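PDB 1R75: unknown protein from Leishmania major, which is of unknown function and folds as an all-beta domain of the DUF1935 family, with two antiparallel sheets packed face to face. Local coordinates for residues V77-T82 with T112-E117; H65-F70 with V125-A130; R51-Y56 with G118-W123; D81-R86 with L102-V107. All blocks are in the same frame, centred on the assembly; numbering follows the deposited sequence.

Contact 1: residues V77-T82 with T112-E117; sequences VPLGDT and TQMFVE
Val77 and Glu117 form an antiparallel hydrogen-bonded pair in which each backbone N gives its hydrogen to the other residue's carbonyl; Val77 N to Glu117 O measures 3.0 Å. Two residues on, past the non-hydrogen-bonded pair Pro78 and Val116, Leu79 N reaches Phe115 O at 2.8 Å, but from above the carbonyl plane, 52° out of it. Beyond this bond the first chain leaves the sheet in a type II' turn from Leu79 to Thr82, with Gly80 at positive phi. Leu79 O closes the turn by accepting from both Thr82 N and Thr82 OG1, the latter at 3.0 Å; chi1 of -59° sets OG1 anti to Thr82's own carbonyl carbon and so turns the hydroxyl back to Leu79 O. A water bridges the turn to the strand, accepting from Asp81 N and donating to Gln113 OE1 and to Met114 O at 2.8 Å. Packing follows on both faces. Leu79 CB meets Met114 CB at 3.6 Å, while both Leu79 methyls lie against Glu117 CB and OE1, the two side chains crossing at a slant. On the other face Thr82 CG2 touches Phe115 CD1 at 3.8 Å, and the Phe115 ring continues inward to Phe55, Val68 and Phe70. Phe115 and Val116 both face Trp53 on the adjoining strand, a classic beta bulge. Strand 75-78, paired with this bulged strand, is the outer strand of its sheet in a two-sheet beta-sandwich-like fold.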
loop_
_atom_site.group_PDB
_atom_site.type_symbol
_atom_site.label_atom_id
_atom_site.label_comp_id
_atom_site.label_asym_id
_atom_site.label_seq_id
_atom_site.Cartn_x
_atom_site.Cartn_y
_atom_site.Cartn_z
ATOM N N VAL A 77 -11.380 3.445 7.425
ATOM C CA VAL A 77 -11.467 4.557 6.513
ATOM C C VAL A 77 -10.214 4.588 5.634
ATOM O O VAL A 77 -9.119 4.319 6.126
ATOM C CB VAL A 77 -11.680 5.927 7.259
ATOM C CG1 VAL A 77 -12.881 5.811 8.012
ATOM C CG2 VAL A 77 -10.536 6.289 8.045
ATOM N N PRO A 78 -10.338 5.027 4.400
ATOM C CA PRO A 78 -9.134 5.233 3.599
ATOM C C PRO A 78 -8.366 6.457 4.055
ATOM O O PRO A 78 -8.981 7.414 4.495
ATOM C CB PRO A 78 -9.714 5.445 2.188
ATOM C CG PRO A 78 -11.039 6.179 2.434
ATOM C CD PRO A 78 -11.554 5.307 3.561
ATOM N N LEU A 79 -7.062 6.435 3.925
ATOM C CA LEU A 79 -6.154 7.536 4.239
ATOM C C LEU A 79 -5.588 8.155 3.036
ATOM O O LEU A 79 -5.401 7.517 1.961
ATOM C CB LEU A 79 -5.000 7.022 5.103
ATOM C CG LEU A 79 -5.394 6.511 6.503
ATOM C CD1 LEU A 79 -4.123 6.174 7.330
ATOM C CD2 LEU A 79 -6.268 7.476 7.185
ATOM N N GLY A 80 -5.251 9.440 3.112
ATOM C CA GLY A 80 -4.364 9.985 2.097
ATOM C C GLY A 80 -4.994 10.074 0.721
ATOM O O GLY A 80 -6.136 10.535 0.588
ATOM N N ASP A 81 -4.274 9.572 -0.271
ATOM C CA ASP A 81 -4.730 9.513 -1.624
ATOM C C ASP A 81 -5.397 8.202 -1.932
ATOM O O ASP A 81 -5.717 7.987 -3.082
ATOM C CB ASP A 81 -3.574 9.691 -2.578
ATOM C CG ASP A 81 -2.965 11.098 -2.501
ATOM O OD1 ASP A 81 -3.728 12.045 -2.335
ATOM O OD2 ASP A 81 -1.755 11.264 -2.582
ATOM N N THR A 82 -5.647 7.327 -0.948
ATOM C CA THR A 82 -6.350 6.038 -1.216
ATOM C C THR A 82 -7.795 6.291 -1.655
ATOM O O THR A 82 -8.481 7.172 -1.120
ATOM C CB THR A 82 -6.304 5.213 0.037
ATOM O OG1 THR A 82 -4.938 5.023 0.361
ATOM C CG2 THR A 82 -6.981 3.845 -0.104
ATOM N N THR A 112 6.254 6.455 0.520
ATOM C CA THR A 112 5.321 5.861 1.494
ATOM C C THR A 112 3.895 6.427 1.258
ATOM O O THR A 112 3.746 7.654 1.177
ATOM C CB THR A 112 5.764 6.183 2.934
ATOM O OG1 THR A 112 7.094 5.683 3.181
ATOM C CG2 THR A 112 4.994 5.395 3.996
ATOM N N GLN A 113 2.890 5.579 1.048
ATOM C CA GLN A 113 1.492 5.961 0.974
ATOM C C GLN A 113 0.757 5.420 2.197
ATOM O O GLN A 113 0.670 4.202 2.368
ATOM C CB GLN A 113 0.859 5.479 -0.367
ATOM C CG GLN A 113 1.341 6.277 -1.527
ATOM C CD GLN A 113 0.507 7.587 -1.685
ATOM O OE1 GLN A 113 0.066 8.173 -0.711
ATOM N NE2 GLN A 113 0.255 7.977 -2.890
ATOM N N MET A 114 0.120 6.304 2.995
ATOM C CA MET A 114 -0.911 5.887 3.968
ATOM C C MET A 114 -2.084 5.246 3.181
ATOM O O MET A 114 -2.455 5.688 2.108
ATOM C CB MET A 114 -1.408 7.127 4.751
ATOM C CG MET A 114 -0.319 7.724 5.584
ATOM S SD MET A 114 0.176 6.495 6.920
ATOM C CE MET A 114 1.616 6.789 6.516
ATOM N N PHE A 115 -2.609 4.164 3.729
ATOM C CA PHE A 115 -3.590 3.373 3.078
ATOM C C PHE A 115 -4.913 3.365 3.786
ATOM O O PHE A 115 -5.967 3.905 3.252
ATOM C CB PHE A 115 -2.982 1.991 2.900
ATOM C CG PHE A 115 -3.809 1.083 2.020
ATOM C CD1 PHE A 115 -4.179 1.491 0.768
ATOM C CD2 PHE A 115 -4.203 -0.225 2.465
ATOM C CE1 PHE A 115 -4.921 0.637 -0.076
ATOM C CE2 PHE A 115 -4.999 -1.019 1.642
ATOM C CZ PHE A 115 -5.315 -0.587 0.365
ATOM N N VAL A 116 -5.006 2.701 4.970
ATOM C CA VAL A 116 -6.267 2.609 5.707
ATOM C C VAL A 116 -6.020 2.705 7.186
ATOM O O VAL A 116 -4.930 2.487 7.705
ATOM C CB VAL A 116 -7.062 1.290 5.434
ATOM C CG1 VAL A 116 -7.416 1.211 4.065
ATOM C CG2 VAL A 116 -6.245 0.064 5.846
ATOM N N GLU A 117 -7.037 3.059 7.891
ATOM C CA GLU A 117 -6.946 3.089 9.340
ATOM C C GLU A 117 -8.225 2.551 9.926
ATOM O O GLU A 117 -9.320 2.855 9.454
ATOM C CB GLU A 117 -6.745 4.566 9.739
ATOM C CG GLU A 117 -6.654 4.807 11.214
ATOM C CD GLU A 117 -5.898 6.122 11.573
ATOM O OE1 GLU A 117 -4.891 6.455 10.892
ATOM O OE2 GLU A 117 -6.322 6.769 12.560
HETATM O O HOH W 1 -2.016 7.978 0.580
HETATM O O HOH W 2 -1.369 8.963 -5.080
#

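Contact 2: residues H65-F70 with V125-A130; sequences HVAVLF and VDTLEA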
loop_
_atom_site.group_PDB
_atom_site.type_symbol
_atom_site.label_atom_id
_atom_site.label_comp_id
_atom_site.label_asym_id
_atom_site.label_seq_id
_atom_site.Cartn_x
_atom_site.Cartn_y
_atom_site.Cartn_z
ATOM N N HIS A 65 0.630 -0.358 -8.224
ATOM C CA HIS A 65 -0.785 -0.102 -7.930
ATOM C C HIS A 65 -1.275 -1.242 -7.085
ATOM O O HIS A 65 -1.104 -2.387 -7.467
ATOM C CB HIS A 65 -1.620 -0.074 -9.217
ATOM C CG HIS A 65 -3.095 0.065 -8.990
ATOM N ND1 HIS A 65 -4.001 -0.918 -9.334
ATOM C CD2 HIS A 65 -3.822 1.052 -8.412
ATOM C CE1 HIS A 65 -5.212 -0.544 -8.970
ATOM N NE2 HIS A 65 -5.135 0.653 -8.430
ATOM N N VAL A 66 -1.851 -0.953 -5.928
ATOM C CA VAL A 66 -2.277 -1.996 -5.014
ATOM C C VAL A 66 -3.744 -1.773 -4.681
ATOM O O VAL A 66 -4.177 -0.645 -4.457
ATOM C CB VAL A 66 -1.372 -2.133 -3.775
ATOM C CG1 VAL A 66 -1.186 -0.855 -3.050
ATOM C CG2 VAL A 66 -1.881 -3.271 -2.789
ATOM N N ALA A 67 -4.537 -2.823 -4.780
ATOM C CA ALA A 67 -5.891 -2.790 -4.286
ATOM C C ALA A 67 -6.165 -3.991 -3.406
ATOM O O ALA A 67 -5.808 -5.129 -3.751
ATOM C CB ALA A 67 -6.921 -2.794 -5.419
ATOM N N VAL A 68 -6.870 -3.731 -2.302
ATOM C CA VAL A 68 -7.131 -4.690 -1.291
ATOM C C VAL A 68 -8.634 -4.689 -1.039
ATOM O O VAL A 68 -9.261 -3.651 -0.962
ATOM C CB VAL A 68 -6.400 -4.354 -0.003
ATOM C CG1 VAL A 68 -6.803 -5.307 1.110
ATOM C CG2 VAL A 68 -4.845 -4.336 -0.186
ATOM N N LEU A 69 -9.192 -5.862 -0.914
ATOM C CA LEU A 69 -10.593 -6.055 -0.627
ATOM C C LEU A 69 -10.727 -6.504 0.804
ATOM O O LEU A 69 -10.119 -7.517 1.196
ATOM C CB LEU A 69 -11.111 -7.207 -1.443
ATOM C CG LEU A 69 -11.446 -7.080 -2.859
ATOM C CD1 LEU A 69 -11.309 -8.516 -3.528
ATOM C CD2 LEU A 69 -12.901 -6.458 -2.959
ATOM N N PHE A 70 -11.519 -5.777 1.569
ATOM C CA PHE A 70 -11.752 -5.963 2.972
ATOM C C PHE A 70 -13.177 -6.481 3.200
ATOM O O PHE A 70 -14.131 -6.128 2.442
ATOM C CB PHE A 70 -11.521 -4.676 3.725
ATOM C CG PHE A 70 -10.148 -4.164 3.701
ATOM C CD1 PHE A 70 -9.213 -4.475 4.716
ATOM C CD2 PHE A 70 -9.798 -3.170 2.751
ATOM C CE1 PHE A 70 -7.960 -3.947 4.702
ATOM C CE2 PHE A 70 -8.557 -2.619 2.796
ATOM C CZ PHE A 70 -7.648 -2.976 3.747
ATOM N N VAL A 125 -5.477 -9.373 -1.151
ATOM C CA VAL A 125 -5.076 -8.613 -2.319
ATOM C C VAL A 125 -5.965 -8.848 -3.512
ATOM O O VAL A 125 -6.148 -9.983 -3.979
ATOM C CB VAL A 125 -3.646 -8.849 -2.682
ATOM C CG1 VAL A 125 -3.347 -8.097 -4.021
ATOM C CG2 VAL A 125 -2.763 -8.435 -1.576
ATOM N N ASP A 126 -6.505 -7.768 -4.078
ATOM C CA ASP A 126 -7.341 -7.833 -5.244
ATOM C C ASP A 126 -6.508 -7.615 -6.511
ATOM O O ASP A 126 -6.625 -8.390 -7.495
ATOM C CB ASP A 126 -8.399 -6.762 -5.143
ATOM C CG ASP A 126 -9.244 -6.657 -6.369
ATOM O OD1 ASP A 126 -9.973 -7.629 -6.667
ATOM O OD2 ASP A 126 -9.238 -5.634 -7.098
ATOM N N THR A 127 -5.665 -6.582 -6.503
ATOM C CA THR A 127 -4.763 -6.285 -7.648
ATOM C C THR A 127 -3.446 -5.862 -7.116
ATOM O O THR A 127 -3.374 -5.109 -6.119
ATOM C CB THR A 127 -5.302 -5.036 -8.434
ATOM O OG1 THR A 127 -6.579 -5.322 -8.983
ATOM C CG2 THR A 127 -4.393 -4.680 -9.640
ATOM N N LEU A 128 -2.367 -6.360 -7.711
ATOM C CA LEU A 128 -1.067 -5.906 -7.364
ATOM C C LEU A 128 -0.291 -5.855 -8.706
ATOM O O LEU A 128 -0.114 -6.914 -9.347
ATOM C CB LEU A 128 -0.461 -6.806 -6.403
ATOM C CG LEU A 128 0.706 -6.343 -5.604
ATOM C CD1 LEU A 128 0.768 -4.912 -5.162
ATOM C CD2 LEU A 128 0.805 -7.256 -4.332
ATOM N N GLU A 129 -0.012 -4.647 -9.177
ATOM C CA GLU A 129 0.562 -4.423 -10.518
ATOM C C GLU A 129 1.670 -3.394 -10.474
ATOM O O GLU A 129 1.642 -2.487 -9.647
ATOM C CB GLU A 129 -0.512 -3.867 -11.452
ATOM C CG GLU A 129 -0.180 -4.022 -12.911
ATOM C CD GLU A 129 -1.184 -4.916 -13.657
ATOM O OE1 GLU A 129 -2.417 -4.896 -13.264
ATOM O OE2 GLU A 129 -0.735 -5.643 -14.618
ATOM N N ALA A 130 2.694 -3.537 -11.303
ATOM C CA ALA A 130 3.709 -2.534 -11.337
ATOM C C ALA A 130 4.026 -2.216 -12.770
ATOM O O ALA A 130 3.918 -3.094 -13.636
ATOM C CB ALA A 130 4.932 -2.975 -10.607
#
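His65 pairs with Glu129 through two backbone hydrogen bonds, His65 N to Glu129 O being 2.8 Å, in an antiparallel ladder that a classic beta bulge interrupts. The imidazole, its CG anti to the backbone N (chi1 175°), passes Thr127 at an angle, and Thr127 CG2 sits at the ring edge near the plane, 3.8 Å from His65 ND1. NE2 makes a weak hydrogen bond to Glu104 OE1 on the strand at the other flank. Val66 turns to the opposite face, side by side with Leu128 and pointing the same way; Val66 CB and Leu128 CD1 are 3.8 Å apart. Ala67 is the site of the bulge. Its N binds Thr127 O at 2.9 Å, while its carbonyl O takes two donors from the same face of its plane, Asp126 N at 2.7 Å and Thr127 N at 3.1 Å. The extra residue shifts the register, and Val68 is then opposite Val125, with its side chain directed to Trp123 and Phe115 in the interior. Asp126, the first residue of the bulge, crosses Leu69 at a slant; Leu69 CG and CD1 meet Asp126 CB, and Leu69 CD1 comes within 3.5 Å of Asp126 OD1.

Contact 3: residues R51-Y56 with G118-W123; sequences RRWAFY and GSVTGW
At the corner where the chain leaves strand 112-117 and crosses to the other sheet, Gly118 N donates to Arg51 O at 2.7 Å. Gly118 turns the corner with positive phi, and its CA lies over one face of the Arg51 guanidinium. The arginine chain bends at chi3 (44°), which folds the group back over the corner. Arg51 NH2 comes within 3.4 Å of Ser119 N, a meeting of two donors and not a bond, while Ser119 CB sits at the guanidinium edge, 3.7 Å from Arg51 NH2. The segment 118-123 thus spans the gap between two antiparallel sheets, and Trp53 reaches across from the first sheet to its far end. The six-membered ring of Trp53 presents its edge to the face of Trp123 in a T-shaped stack, its centroid 5.0 Å from that of the five-membered ring of Trp123 and the planes at 76°. Trp53 CH2 leads, standing 3.5 Å from Trp123 CD2 and over the centre of the indole face. Val120 packs beside the pair, Val120 CG1 lying 4.0 Å from Trp53 CZ2 and Val120 CG2 above the rim of one Trp53 face. Arg44, on the neighbouring strand 42-47, makes a cation-pi contact with Trp53 and also touches Trp123.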
loop_
_atom_site.group_PDB
_atom_site.type_symbol
_atom_site.label_atom_id
_atom_site.label_comp_id
_atom_site.label_asym_id
_atom_site.label_seq_id
_atom_site.Cartn_x
_atom_site.Cartn_y
_atom_site.Cartn_z
ATOM N N ARG A 51 -3.520 1.844 14.607
ATOM C CA ARG A 51 -4.428 0.999 13.833
ATOM C C ARG A 51 -4.438 1.392 12.316
ATOM O O ARG A 51 -5.484 1.581 11.718
ATOM C CB ARG A 51 -5.808 0.977 14.424
ATOM C CG ARG A 51 -5.842 0.111 15.722
ATOM C CD ARG A 51 -7.178 0.099 16.505
ATOM N NE ARG A 51 -8.402 -0.044 15.705
ATOM C CZ ARG A 51 -9.365 0.894 15.631
ATOM N NH1 ARG A 51 -9.233 2.076 16.250
ATOM N NH2 ARG A 51 -10.459 0.682 14.906
ATOM N N ARG A 52 -3.262 1.438 11.769
ATOM C CA ARG A 52 -3.012 2.056 10.467
ATOM C C ARG A 52 -2.100 1.208 9.624
ATOM O O ARG A 52 -1.112 0.613 10.109
ATOM C CB ARG A 52 -2.326 3.341 10.778
ATOM C CG ARG A 52 -2.039 4.249 9.722
ATOM C CD ARG A 52 -1.648 5.648 10.401
ATOM N NE ARG A 52 -0.294 5.643 10.984
ATOM C CZ ARG A 52 0.127 6.484 11.925
ATOM N NH1 ARG A 52 -0.687 7.458 12.431
ATOM N NH2 ARG A 52 1.361 6.398 12.341
ATOM N N TRP A 53 -2.380 1.200 8.328
ATOM C CA TRP A 53 -1.493 0.596 7.351
ATOM C C TRP A 53 -1.004 1.611 6.347
ATOM O O TRP A 53 -1.782 2.508 5.930
ATOM C CB TRP A 53 -2.236 -0.403 6.549
ATOM C CG TRP A 53 -2.635 -1.661 7.151
ATOM C CD1 TRP A 53 -2.589 -2.059 8.449
ATOM C CD2 TRP A 53 -3.194 -2.760 6.408
ATOM N NE1 TRP A 53 -3.106 -3.351 8.577
ATOM C CE2 TRP A 53 -3.511 -3.785 7.333
ATOM C CE3 TRP A 53 -3.491 -2.957 5.057
ATOM C CZ2 TRP A 53 -4.079 -5.019 6.910
ATOM C CZ3 TRP A 53 -4.022 -4.223 4.642
ATOM C CH2 TRP A 53 -4.339 -5.173 5.553
ATOM N N ALA A 54 0.219 1.423 5.945
ATOM C CA ALA A 54 0.866 2.130 4.900
ATOM C C ALA A 54 1.657 1.170 4.014
ATOM O O ALA A 54 1.931 0.054 4.415
ATOM C CB ALA A 54 1.783 3.160 5.473
ATOM N N PHE A 55 1.957 1.616 2.793
ATOM C CA PHE A 55 2.809 0.893 1.853
ATOM C C PHE A 55 4.035 1.721 1.518
ATOM O O PHE A 55 3.974 2.965 1.353
ATOM C CB PHE A 55 2.029 0.605 0.560
ATOM C CG PHE A 55 0.993 -0.408 0.728
ATOM C CD1 PHE A 55 1.326 -1.723 0.987
ATOM C CD2 PHE A 55 -0.349 -0.059 0.620
ATOM C CE1 PHE A 55 0.272 -2.726 1.114
ATOM C CE2 PHE A 55 -1.358 -1.012 0.729
ATOM C CZ PHE A 55 -1.033 -2.352 1.032
ATOM N N TYR A 56 5.154 1.036 1.430
ATOM C CA TYR A 56 6.417 1.627 1.024
ATOM C C TYR A 56 6.932 0.869 -0.205
ATOM O O TYR A 56 6.920 -0.360 -0.215
ATOM C CB TYR A 56 7.431 1.612 2.203
ATOM C CG TYR A 56 8.826 1.921 1.755
ATOM C CD1 TYR A 56 9.155 3.200 1.303
ATOM C CD2 TYR A 56 9.801 0.948 1.734
ATOM C CE1 TYR A 56 10.418 3.483 0.805
ATOM C CE2 TYR A 56 11.073 1.214 1.238
ATOM C CZ TYR A 56 11.374 2.476 0.823
ATOM O OH TYR A 56 12.594 2.766 0.339
ATOM N N GLY A 118 -8.090 1.724 10.958
ATOM C CA GLY A 118 -9.230 1.218 11.683
ATOM C C GLY A 118 -9.063 -0.279 11.949
ATOM O O GLY A 118 -7.967 -0.744 12.050
ATOM N N SER A 119 -10.152 -1.005 12.011
ATOM C CA SER A 119 -10.115 -2.403 12.400
ATOM C C SER A 119 -10.308 -3.291 11.218
ATOM O O SER A 119 -11.327 -3.290 10.581
ATOM C CB SER A 119 -11.084 -2.674 13.551
ATOM O OG SER A 119 -12.419 -2.408 13.175
ATOM N N VAL A 120 -9.299 -4.078 10.927
ATOM C CA VAL A 120 -9.296 -4.880 9.712
ATOM C C VAL A 120 -9.680 -6.285 10.172
ATOM O O VAL A 120 -9.052 -6.769 11.154
ATOM C CB VAL A 120 -7.929 -4.880 9.111
ATOM C CG1 VAL A 120 -7.899 -5.821 7.907
ATOM C CG2 VAL A 120 -7.541 -3.433 8.679
ATOM N N THR A 121 -10.542 -6.935 9.418
ATOM C CA THR A 121 -10.956 -8.324 9.649
ATOM C C THR A 121 -10.352 -9.138 8.510
ATOM O O THR A 121 -9.125 -9.103 8.358
ATOM C CB THR A 121 -12.442 -8.499 9.744
ATOM O OG1 THR A 121 -13.116 -8.078 8.535
ATOM C CG2 THR A 121 -12.989 -7.664 10.910
ATOM N N GLY A 122 -11.141 -9.828 7.718
ATOM C CA GLY A 122 -10.626 -10.537 6.547
ATOM C C GLY A 122 -10.213 -9.520 5.479
ATOM O O GLY A 122 -10.895 -8.488 5.291
ATOM N N TRP A 123 -9.129 -9.802 4.756
ATOM C CA TRP A 123 -8.735 -8.981 3.646
ATOM C C TRP A 123 -7.978 -9.853 2.702
ATOM O O TRP A 123 -7.430 -10.904 3.127
ATOM C CB TRP A 123 -7.818 -7.863 4.082
ATOM C CG TRP A 123 -6.517 -8.272 4.772
ATOM C CD1 TRP A 123 -6.382 -8.616 6.083
ATOM C CD2 TRP A 123 -5.230 -8.336 4.215
ATOM N NE1 TRP A 123 -5.089 -8.910 6.380
ATOM C CE2 TRP A 123 -4.346 -8.745 5.248
ATOM C CE3 TRP A 123 -4.722 -8.180 2.946
ATOM C CZ2 TRP A 123 -3.002 -8.921 5.062
ATOM C CZ3 TRP A 123 -3.341 -8.339 2.762
ATOM C CH2 TRP A 123 -2.493 -8.698 3.823
#

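Contact 4: residues D81-R86 with L102-V107; sequences DTTAFR and LCEVDV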
loop_
_atom_site.group_PDB
_atom_site.type_symbol
_atom_site.label_atom_id
_atom_site.label_comp_id
_atom_site.label_asym_id
_atom_site.label_seq_id
_atom_site.Cartn_x
_atom_site.Cartn_y
_atom_site.Cartn_z
ATOM N N ASP A 81 -4.274 9.572 -0.271
ATOM C CA ASP A 81 -4.730 9.513 -1.624
ATOM C C ASP A 81 -5.397 8.202 -1.932
ATOM O O ASP A 81 -5.717 7.987 -3.082
ATOM C CB ASP A 81 -3.574 9.691 -2.578
ATOM C CG ASP A 81 -2.965 11.098 -2.501
ATOM O OD1 ASP A 81 -3.728 12.045 -2.335
ATOM O OD2 ASP A 81 -1.755 11.264 -2.582
ATOM N N THR A 82 -5.647 7.327 -0.948
ATOM C CA THR A 82 -6.350 6.038 -1.216
ATOM C C THR A 82 -7.795 6.291 -1.655
ATOM O O THR A 82 -8.481 7.172 -1.120
ATOM C CB THR A 82 -6.304 5.213 0.037
ATOM O OG1 THR A 82 -4.938 5.023 0.361
ATOM C CG2 THR A 82 -6.981 3.845 -0.104
ATOM N N THR A 83 -8.261 5.536 -2.631
ATOM C CA THR A 83 -9.689 5.598 -3.018
ATOM C C THR A 83 -10.335 4.339 -2.541
ATOM O O THR A 83 -9.707 3.254 -2.547
ATOM C CB THR A 83 -9.809 5.785 -4.523
ATOM O OG1 THR A 83 -8.966 4.840 -5.141
ATOM C CG2 THR A 83 -9.060 6.970 -4.970
ATOM N N ALA A 84 -11.565 4.460 -2.037
ATOM C CA ALA A 84 -12.257 3.327 -1.460
ATOM C C ALA A 84 -13.674 3.305 -1.997
ATOM O O ALA A 84 -14.278 4.399 -2.225
ATOM C CB ALA A 84 -12.267 3.451 -0.007
ATOM N N PHE A 85 -14.207 2.112 -2.208
ATOM C CA PHE A 85 -15.565 1.927 -2.805
ATOM C C PHE A 85 -16.186 0.767 -2.010
ATOM O O PHE A 85 -15.471 -0.150 -1.631
ATOM C CB PHE A 85 -15.499 1.423 -4.264
ATOM C CG PHE A 85 -14.675 2.228 -5.148
ATOM C CD1 PHE A 85 -15.240 3.267 -5.880
ATOM C CD2 PHE A 85 -13.332 1.988 -5.263
ATOM C CE1 PHE A 85 -14.442 4.069 -6.730
ATOM C CE2 PHE A 85 -12.525 2.780 -6.067
ATOM C CZ PHE A 85 -13.091 3.830 -6.828
ATOM N N ARG A 86 -17.497 0.767 -1.823
ATOM C CA ARG A 86 -18.235 -0.446 -1.432
ATOM C C ARG A 86 -18.586 -1.271 -2.684
ATOM O O ARG A 86 -19.043 -0.748 -3.700
ATOM C CB ARG A 86 -19.484 -0.124 -0.568
ATOM C CG ARG A 86 -19.272 0.877 0.590
ATOM C CD ARG A 86 -20.598 1.598 1.097
ATOM N NE ARG A 86 -20.303 2.776 1.948
ATOM C CZ ARG A 86 -19.979 2.703 3.234
ATOM N NH1 ARG A 86 -19.945 1.527 3.856
ATOM N NH2 ARG A 86 -19.691 3.799 3.923
ATOM N N LEU A 102 -13.351 -2.097 -1.235
ATOM C CA LEU A 102 -12.175 -2.085 -2.053
ATOM C C LEU A 102 -11.454 -0.784 -1.864
ATOM O O LEU A 102 -12.062 0.300 -2.007
ATOM C CB LEU A 102 -12.586 -2.298 -3.488
ATOM C CG LEU A 102 -11.453 -2.485 -4.475
ATOM C CD1 LEU A 102 -10.743 -3.746 -4.255
ATOM C CD2 LEU A 102 -12.106 -2.439 -5.880
ATOM N N CYS A 103 -10.192 -0.868 -1.465
ATOM C CA CYS A 103 -9.303 0.274 -1.305
ATOM C C CYS A 103 -8.067 0.156 -2.119
ATOM O O CYS A 103 -7.469 -0.915 -2.239
ATOM C CB CYS A 103 -8.855 0.454 0.123
ATOM S SG CYS A 103 -10.125 0.686 1.350
ATOM N N GLU A 104 -7.687 1.250 -2.777
ATOM C CA GLU A 104 -6.623 1.164 -3.739
ATOM C C GLU A 104 -5.803 2.432 -3.743
ATOM O O GLU A 104 -6.372 3.548 -3.513
ATOM C CB GLU A 104 -7.172 0.869 -5.105
ATOM C CG GLU A 104 -7.905 1.947 -5.755
ATOM C CD GLU A 104 -8.527 1.508 -7.133
ATOM O OE1 GLU A 104 -7.984 0.616 -7.841
ATOM O OE2 GLU A 104 -9.564 2.100 -7.525
ATOM N N VAL A 105 -4.508 2.296 -4.050
ATOM C CA VAL A 105 -3.607 3.437 -4.076
ATOM C C VAL A 105 -2.471 3.092 -5.056
ATOM O O VAL A 105 -2.139 1.925 -5.284
ATOM C CB VAL A 105 -3.063 3.802 -2.629
ATOM C CG1 VAL A 105 -2.067 2.774 -2.144
ATOM C CG2 VAL A 105 -2.572 5.259 -2.552
ATOM N N ASP A 106 -1.890 4.123 -5.639
ATOM C CA ASP A 106 -0.611 3.961 -6.345
ATOM C C ASP A 106 0.564 4.436 -5.521
ATOM O O ASP A 106 0.456 5.437 -4.881
ATOM C CB ASP A 106 -0.674 4.769 -7.640
ATOM C CG ASP A 106 -1.774 4.302 -8.542
ATOM O OD1 ASP A 106 -1.978 3.065 -8.674
ATOM O OD2 ASP A 106 -2.526 5.099 -9.166
ATOM N N VAL A 107 1.708 3.741 -5.571
ATOM C CA VAL A 107 2.798 4.042 -4.726
ATOM C C VAL A 107 4.041 4.253 -5.647
ATOM O O VAL A 107 4.513 3.315 -6.320
ATOM C CB VAL A 107 3.112 2.926 -3.768
ATOM C CG1 VAL A 107 4.147 3.356 -2.737
ATOM C CG2 VAL A 107 1.863 2.406 -3.109
HETATM O O HOH W 3 -5.715 6.297 -5.371
#
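Thr83 and Phe85 pair with Glu104 and Leu102 through four backbone hydrogen bonds, the two strands running antiparallel at 162° with their axes 4.7 Å apart at closest approach. Ala84 and Cys103 form the non-hydrogen-bonded pair between them, close enough for Ala84 CA to make a CA-H...O contact with Leu102 O at 3.1 Å. Thr83, Phe85, Leu102 and Glu104 point to one face. Thr83 OG1, in the position between its backbone N and carbonyl carbon (chi1 48°), lies over Glu104, 3.1 Å from Glu104 CG, and makes a weak hydrogen bond to Glu104 O at 3.3 Å. Glu104 CG takes the corresponding place on its own residue, and from there the extended acid passes Thr83 at a slant to reach Phe85. Glu104 OE2 approaches the ring at its edge, near its plane, 3.4 Å from Phe85 CE2, with carboxylate and ring 80° apart; such an approach puts the anion by the slightly positive ring hydrogens and is probably favourable. OE1 is the oxygen that His65 uses. On the opposite face Ala84 CB touches Cys103 SG at 3.8 Å, and Thr82 CG2 lies 3.9 Å from Cys103 CB. The hydroxyl of Thr82, bonded to Leu79 O, borders Val105, with Thr82 OG1 3.7 Å from Val105 CB. A water donates to Asp81 O and, weakly, to Glu104 O where the strands part. Strand 83-86 is the outer strand of its sheet, strand 100-107 lies between it and strand 62-71, and Cys103 and Val105 point inward to Phe115 of the facing sheet.

In the fold
After strands 33-36 and 42-47 comes strand 52-57, and contact 3 closes the loop from its start to the crossover at 118-123. Strand 62-71 follows in the second sheet, and contact 2 closes the loop from it to strand 123-132, so contacts 2 and 3 cross along the chain. Residues 77-82 then close a loop with 112-117 in contact 1, and 81-86 a shorter one with 102-107 in contact 4; these two share Asp81 and Thr82 and both nest inside contacts 2 and 3. Contact 1 belongs to the five-stranded sheet, contacts 2 and 4 to the four-stranded one. Between the sheets Phe55 meets Val66, and Phe70 packs on Val120 and Trp123.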